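Local coordinates for protein putative cellulase CEL6 (Mycobacterium tuberculosis, PDB 1UP3) that probably hydrolyses the internal beta-1,4-glucosidic bonds of cellulose as a family 6 endoglucanase, at residues Ser212-Asp217 and Ala252-Tyr257. Sequence-based numbering, arbitrary orientation.
Sequences SHYVID and AHADAY
H253 turns the edge of its imidazole toward the face of the H213 ring, an edge-to-face pair with planes at 63° and H253 CD2 3.9 Å from H213 NE2. On its far side, H253 ND1 hydrogen-bonds to E203. The carbonyl O of H253 accepts the backbone N of Y214 at 3.0 Å, starting the parallel pairing of the two strands. A254 comes next, under the ring of Y214: its CA lies 3.9 Å from the ring centroid in a CH-pi contact, and its CB is 3.6 Å from Y214 CE2. Y214 has CG between its own backbone N and carbonyl carbon (chi1 60°), which folds the ring over A254, while its OH hydrogen-bonds to E203.

D255 has helical backbone angles and forms, with A256, a beta bulge opposite V215. D255 N still hydrogen-bonds to Y214 O at 2.8 Å. The planes of its carboxylate and the H213 ring are 17° apart, with OD1 3.3 Å from H213 CD2; a salt bridge to R183 and a hydrogen bond with Y156 engage OD2. Past the bulge, A256 O accepts I216 N at 3.2 Å, and Y257 pairs with I216, their side chains on the same face.

Strand 254-258 is the outermost strand at one side of the seven-stranded parallel sheet of the family 6 distorted barrel; strand 213-217 separates it from strand 184-187, and helix 195-208 packs over the face carrying Y214, I216 and Y257.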
loop_
_atom_site.group_PDB
_atom_site.type_symbol
_atom_site.label_atom_id
_atom_site.label_comp_id
_atom_site.label_asym_id
_atom_site.label_seq_id
_atom_site.Cartn_x
_atom_site.Cartn_y
_atom_site.Cartn_z
ATOM N N SER A 212 -6.248 -15.408 8.682
ATOM C CA SER A 212 -6.325 -13.982 8.361
ATOM C C SER A 212 -6.544 -13.792 6.860
ATOM O O SER A 212 -6.254 -14.679 6.034
ATOM C CB SER A 212 -5.091 -13.248 8.820
ATOM O OG SER A 212 -4.000 -13.598 8.017
ATOM N N HIS A 213 -7.095 -12.636 6.510
ATOM C CA HIS A 213 -7.405 -12.306 5.131
ATOM C C HIS A 213 -6.357 -11.346 4.567
ATOM O O HIS A 213 -5.559 -10.784 5.314
ATOM C CB HIS A 213 -8.810 -11.696 5.064
ATOM C CG HIS A 213 -9.908 -12.689 5.348
ATOM N ND1 HIS A 213 -10.230 -13.103 6.621
ATOM C CD2 HIS A 213 -10.745 -13.349 4.506
ATOM C CE1 HIS A 213 -11.210 -13.995 6.552
ATOM N NE2 HIS A 213 -11.539 -14.170 5.283
ATOM N N TYR A 214 -6.367 -11.127 3.252
ATOM C CA TYR A 214 -5.313 -10.315 2.653
ATOM C C TYR A 214 -5.800 -9.599 1.392
ATOM O O TYR A 214 -6.812 -9.982 0.771
ATOM C CB TYR A 214 -4.022 -11.144 2.348
ATOM C CG TYR A 214 -4.243 -12.292 1.398
ATOM C CD1 TYR A 214 -4.691 -13.533 1.866
ATOM C CD2 TYR A 214 -4.127 -12.123 0.043
ATOM C CE1 TYR A 214 -4.958 -14.566 0.996
ATOM C CE2 TYR A 214 -4.399 -13.159 -0.839
ATOM C CZ TYR A 214 -4.826 -14.358 -0.375
ATOM O OH TYR A 214 -5.149 -15.357 -1.277
ATOM N N VAL A 215 -5.036 -8.588 1.029
ATOM C CA VAL A 215 -5.233 -7.896 -0.228
ATOM C C VAL A 215 -3.925 -7.956 -1.030
ATOM O O VAL A 215 -2.852 -8.085 -0.440
ATOM C CB VAL A 215 -5.655 -6.452 0.003
ATOM C CG1 VAL A 215 -7.006 -6.384 0.654
ATOM C CG2 VAL A 215 -4.625 -5.689 0.843
ATOM N N ILE A 216 -4.045 -7.918 -2.353
ATOM C CA ILE A 216 -2.916 -7.963 -3.263
ATOM C C ILE A 216 -2.940 -6.633 -4.078
ATOM O O ILE A 216 -3.970 -6.298 -4.679
ATOM C CB ILE A 216 -2.979 -9.169 -4.207
ATOM C CG1 ILE A 216 -2.941 -10.495 -3.427
ATOM C CG2 ILE A 216 -1.815 -9.130 -5.180
ATOM C CD1 ILE A 216 -3.352 -11.714 -4.255
ATOM N N ASP A 217 -1.779 -5.992 -4.175
ATOM C CA ASP A 217 -1.526 -4.809 -5.036
ATOM C C ASP A 217 -1.356 -5.354 -6.453
ATOM O O ASP A 217 -0.359 -6.007 -6.773
ATOM C CB ASP A 217 -0.278 -4.061 -4.606
ATOM C CG ASP A 217 -0.138 -2.732 -5.226
ATOM O OD1 ASP A 217 -0.916 -2.417 -6.163
ATOM O OD2 ASP A 217 0.708 -1.893 -4.823
ATOM N N ALA A 252 -9.284 -17.862 -1.598
ATOM C CA ALA A 252 -10.280 -18.077 -0.555
ATOM C C ALA A 252 -10.287 -17.007 0.550
ATOM O O ALA A 252 -11.340 -16.708 1.115
ATOM C CB ALA A 252 -10.071 -19.417 0.061
ATOM N N HIS A 253 -9.104 -16.485 0.877
ATOM C CA HIS A 253 -8.956 -15.452 1.894
ATOM C C HIS A 253 -8.498 -14.099 1.321
ATOM O O HIS A 253 -8.115 -13.215 2.095
ATOM C CB HIS A 253 -8.003 -15.932 2.962
ATOM C CG HIS A 253 -8.482 -17.163 3.659
ATOM N ND1 HIS A 253 -8.121 -18.427 3.250
ATOM C CD2 HIS A 253 -9.317 -17.324 4.713
ATOM C CE1 HIS A 253 -8.709 -19.320 4.035
ATOM N NE2 HIS A 253 -9.446 -18.679 4.923
ATOM N N ALA A 254 -8.582 -13.926 0.004
ATOM C CA ALA A 254 -8.220 -12.665 -0.661
ATOM C C ALA A 254 -9.445 -11.770 -0.682
ATOM O O ALA A 254 -10.380 -12.004 -1.462
ATOM C CB ALA A 254 -7.724 -12.955 -2.086
ATOM N N ASP A 255 -9.474 -10.762 0.178
ATOM C CA ASP A 255 -10.588 -9.807 0.241
ATOM C C ASP A 255 -10.668 -8.921 -1.005
ATOM O O ASP A 255 -11.771 -8.498 -1.411
ATOM C CB ASP A 255 -10.452 -8.866 1.442
ATOM C CG ASP A 255 -10.814 -9.493 2.794
ATOM O OD1 ASP A 255 -11.454 -10.584 2.827
ATOM O OD2 ASP A 255 -10.452 -8.925 3.861
ATOM N N ALA A 256 -9.507 -8.581 -1.582
ATOM C CA ALA A 256 -9.508 -7.715 -2.752
ATOM C C ALA A 256 -8.200 -7.706 -3.490
ATOM O O ALA A 256 -7.147 -7.964 -2.909
ATOM C CB ALA A 256 -9.813 -6.243 -2.335
ATOM N N TYR A 257 -8.292 -7.354 -4.760
ATOM C CA TYR A 257 -7.184 -6.785 -5.526
ATOM C C TYR A 257 -7.313 -5.276 -5.434
ATOM O O TYR A 257 -8.405 -4.754 -5.647
ATOM C CB TYR A 257 -7.215 -7.217 -6.998
ATOM C CG TYR A 257 -7.314 -8.697 -7.258
ATOM C CD1 TYR A 257 -6.854 -9.617 -6.356
ATOM C CD2 TYR A 257 -7.904 -9.157 -8.441
ATOM C CE1 TYR A 257 -6.962 -11.009 -6.608
ATOM C CE2 TYR A 257 -8.027 -10.494 -8.698
ATOM C CZ TYR A 257 -7.560 -11.416 -7.779
ATOM O OH TYR A 257 -7.694 -12.752 -8.003
#